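Local coordinates for protein cytosolic phospholipase A2 delta (PDB 5IZ5) that hydrolyses glycerophospholipids at the sn-2 position in a calcium-dependent manner, preferring linoleic acid there, and associates with lipid membranes through its N-terminal C2 domain, at residues Leu53-Ala58 with Asn90-Ser95. The protein carries 3 engineered substitutions. Residues are numbered along the deposited sequence; the frame is centred on the assembly and turned at random.
Sequences LQLSTA and NVLELS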
ATOM      1  N   LEU B  53      18.912   5.751  25.025  1.00 59.60           N
ATOM      2  CA  LEU B  53      18.485   6.866  24.185  1.00 58.53           C
ATOM      3  C   LEU B  53      18.490   6.440  22.727  1.00 56.82           C
ATOM      4  O   LEU B  53      19.497   5.938  22.216  1.00 55.75           O
ATOM      5  CB  LEU B  53      19.399   8.079  24.335  1.00 58.49           C
ATOM      6  CG  LEU B  53      19.706   8.608  25.733  1.00 62.15           C
ATOM      7  CD1 LEU B  53      20.538   9.875  25.616  1.00 63.88           C
ATOM      8  CD2 LEU B  53      18.438   8.884  26.522  1.00 64.18           C
ATOM      9  N   GLN B  54      17.356   6.643  22.067  1.00 55.31           N
ATOM     10  CA  GLN B  54      17.227   6.404  20.642  1.00 54.74           C
ATOM     11  C   GLN B  54      16.573   7.621  20.022  1.00 52.69           C
ATOM     12  O   GLN B  54      15.679   8.217  20.608  1.00 52.70           O
ATOM     13  CB  GLN B  54      16.355   5.184  20.383  1.00 55.99           C
ATOM     14  CG  GLN B  54      16.901   3.886  20.937  1.00 57.92           C
ATOM     15  CD  GLN B  54      15.812   2.841  20.997  1.00 59.13           C
ATOM     16  OE1 GLN B  54      14.871   2.974  21.783  1.00 59.09           O
ATOM     17  NE2 GLN B  54      15.905   1.821  20.163  1.00 58.80           N
ATOM     18  N   LEU B  55      17.010   7.969  18.823  1.00 51.53           N
ATOM     19  CA  LEU B  55      16.423   9.059  18.070  1.00 50.20           C
ATOM     20  C   LEU B  55      15.759   8.456  16.852  1.00 47.21           C
ATOM     21  O   LEU B  55      16.372   7.664  16.143  1.00 46.98           O
ATOM     22  CB  LEU B  55      17.499  10.061  17.652  1.00 50.79           C
ATOM     23  CG  LEU B  55      17.030  11.371  17.019  1.00 52.67           C
ATOM     24  CD1 LEU B  55      16.256  12.225  18.013  1.00 53.48           C
ATOM     25  CD2 LEU B  55      18.212  12.147  16.463  1.00 53.80           C
ATOM     26  N   SER B  56      14.507   8.833  16.614  1.00 46.69           N
ATOM     27  CA  SER B  56      13.709   8.267  15.524  1.00 45.14           C
ATOM     28  C   SER B  56      14.382   8.399  14.153  1.00 43.48           C
ATOM     29  O   SER B  56      14.162   7.575  13.273  1.00 45.51           O
ATOM     30  CB  SER B  56      12.321   8.920  15.501  1.00 44.11           C
ATOM     31  OG  SER B  56      12.417  10.322  15.314  1.00 42.89           O
ATOM     32  N   THR B  57      15.195   9.438  13.985  1.00 43.23           N
ATOM     33  CA  THR B  57      15.876   9.736  12.722  1.00 44.32           C
ATOM     34  C   THR B  57      17.355   9.272  12.692  1.00 44.58           C
ATOM     35  O   THR B  57      18.121   9.631  11.788  1.00 41.35           O
ATOM     36  CB  THR B  57      15.803  11.250  12.431  1.00 44.34           C
ATOM     37  OG1 THR B  57      16.302  11.974  13.557  1.00 42.56           O
ATOM     38  CG2 THR B  57      14.355  11.675  12.172  1.00 44.10           C
ATOM     39  N   ALA B  58      17.746   8.477  13.684  1.00 45.74           N
ATOM     40  CA  ALA B  58      19.057   7.832  13.707  1.00 46.72           C
ATOM     41  C   ALA B  58      18.887   6.356  14.100  1.00 46.58           C
ATOM     42  O   ALA B  58      19.367   5.910  15.152  1.00 44.75           O
ATOM     43  CB  ALA B  58      19.969   8.540  14.685  1.00 45.98           C
ATOM     44  N   ASN B  90      12.000  14.999  14.737  1.00 47.08           N
ATOM     45  CA  ASN B  90      12.944  14.266  15.563  1.00 46.57           C
ATOM     46  C   ASN B  90      12.288  13.905  16.882  1.00 47.46           C
ATOM     47  O   ASN B  90      11.957  14.789  17.678  1.00 47.32           O
ATOM     48  CB  ASN B  90      14.179  15.116  15.822  1.00 45.20           C
ATOM     49  CG  ASN B  90      14.992  15.352  14.569  1.00 46.36           C
ATOM     50  OD1 ASN B  90      15.510  14.409  13.969  1.00 45.73           O
ATOM     51  ND2 ASN B  90      15.105  16.616  14.161  1.00 46.47           N
ATOM     52  N   VAL B  91      12.068  12.610  17.091  1.00 46.73           N
ATOM     53  CA  VAL B  91      11.485  12.124  18.325  1.00 47.13           C
ATOM     54  C   VAL B  91      12.551  11.345  19.079  1.00 46.93           C
ATOM     55  O   VAL B  91      13.108  10.372  18.571  1.00 47.88           O
ATOM     56  CB  VAL B  91      10.255  11.233  18.076  1.00 48.69           C
ATOM     57  CG1 VAL B  91       9.641  10.791  19.400  1.00 48.88           C
ATOM     58  CG2 VAL B  91       9.219  11.976  17.249  1.00 49.54           C
ATOM     59  N   LEU B  92      12.833  11.789  20.293  1.00 48.53           N
ATOM     60  CA  LEU B  92      13.817  11.144  21.133  1.00 50.46           C
ATOM     61  C   LEU B  92      13.098  10.192  22.075  1.00 52.40           C
ATOM     62  O   LEU B  92      12.144  10.574  22.748  1.00 51.03           O
ATOM     63  CB  LEU B  92      14.587  12.186  21.924  1.00 52.86           C
ATOM     64  CG  LEU B  92      15.740  11.657  22.776  1.00 56.03           C
ATOM     65  CD1 LEU B  92      16.894  11.172  21.913  1.00 56.16           C
ATOM     66  CD2 LEU B  92      16.216  12.744  23.716  1.00 56.96           C
ATOM     67  N   GLU B  93      13.538   8.939  22.090  1.00 55.35           N
ATOM     68  CA  GLU B  93      12.999   7.954  23.009  1.00 59.23           C
ATOM     69  C   GLU B  93      13.964   7.801  24.173  1.00 59.97           C
ATOM     70  O   GLU B  93      15.145   7.527  23.970  1.00 60.37           O
ATOM     71  CB  GLU B  93      12.801   6.611  22.314  1.00 63.27           C
ATOM     72  CG  GLU B  93      12.069   5.590  23.173  1.00 67.88           C
ATOM     73  CD  GLU B  93      12.094   4.195  22.583  1.00 72.75           C
ATOM     74  OE1 GLU B  93      12.357   3.238  23.345  1.00 77.57           O
ATOM     75  OE2 GLU B  93      11.867   4.058  21.362  1.00 74.58           O
ATOM     76  N   LEU B  94      13.457   7.994  25.384  1.00 60.23           N
ATOM     77  CA  LEU B  94      14.229   7.762  26.595  1.00 62.44           C
ATOM     78  C   LEU B  94      13.552   6.644  27.382  1.00 64.14           C
ATOM     79  O   LEU B  94      12.427   6.804  27.863  1.00 62.68           O
ATOM     80  CB  LEU B  94      14.325   9.035  27.433  1.00 62.79           C
ATOM     81  CG  LEU B  94      14.853  10.275  26.702  1.00 64.32           C
ATOM     82  CD1 LEU B  94      13.717  11.071  26.077  1.00 67.30           C
ATOM     83  CD2 LEU B  94      15.634  11.172  27.643  1.00 64.29           C
ATOM     84  N   SER B  95      14.237   5.507  27.484  1.00 64.80           N
ATOM     85  CA  SER B  95      13.703   4.328  28.158  1.00 66.48           C
ATOM     86  C   SER B  95      14.631   3.895  29.288  1.00 69.51           C
ATOM     87  O   SER B  95      15.848   3.853  29.110  1.00 69.94           O
ATOM     88  CB  SER B  95      13.546   3.178  27.163  1.00 64.96           C
ATOM     89  OG  SER B  95      12.626   3.508  26.139  1.00 66.24           O
TER
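Leu53 meets Leu94 methyl to methyl, CD2 to CD2 at 3.8 Å, on the inner face of a C2-domain beta-sandwich, where Leu53 also touches Phe80 and Leu94 touches Leu138, both on the facing sheet. The pairing is antiparallel: the axes of strands 53-55 and 91-95 run 162° apart. Gln54 and Glu93 form the hydrogen-bonded pair, with Gln54 N to Glu93 O at 3.0 Å and Glu93 N to Gln54 O at 2.7 Å, both nearly straight. On the opposite, partly exposed face the side chains of Gln54 and Glu93 lie alongside each other, amide and carboxylate planes 72° apart, and Ser95 OG donates to the anti lone pair of Glu93 OE1. Shortening Glu93 to an alanine is likely to leave Ser95 OG without this acceptor and to uncover the flank of the Gln54 side chain. Leu55 returns to the inner face, its CD1 4.1 Å from Leu92 CD1, and starts a type I turn. Ser56 then grips Val91 twice: its N donates to Val91 O, while OG, set between backbone N and carbonyl carbon (chi1 60°), accepts from Val91 N at 2.9 Å. Past the strand end, Thr57 OG1 donates to Asn90 OD1 at 2.6 Å, in the plane of the amide carbonyl.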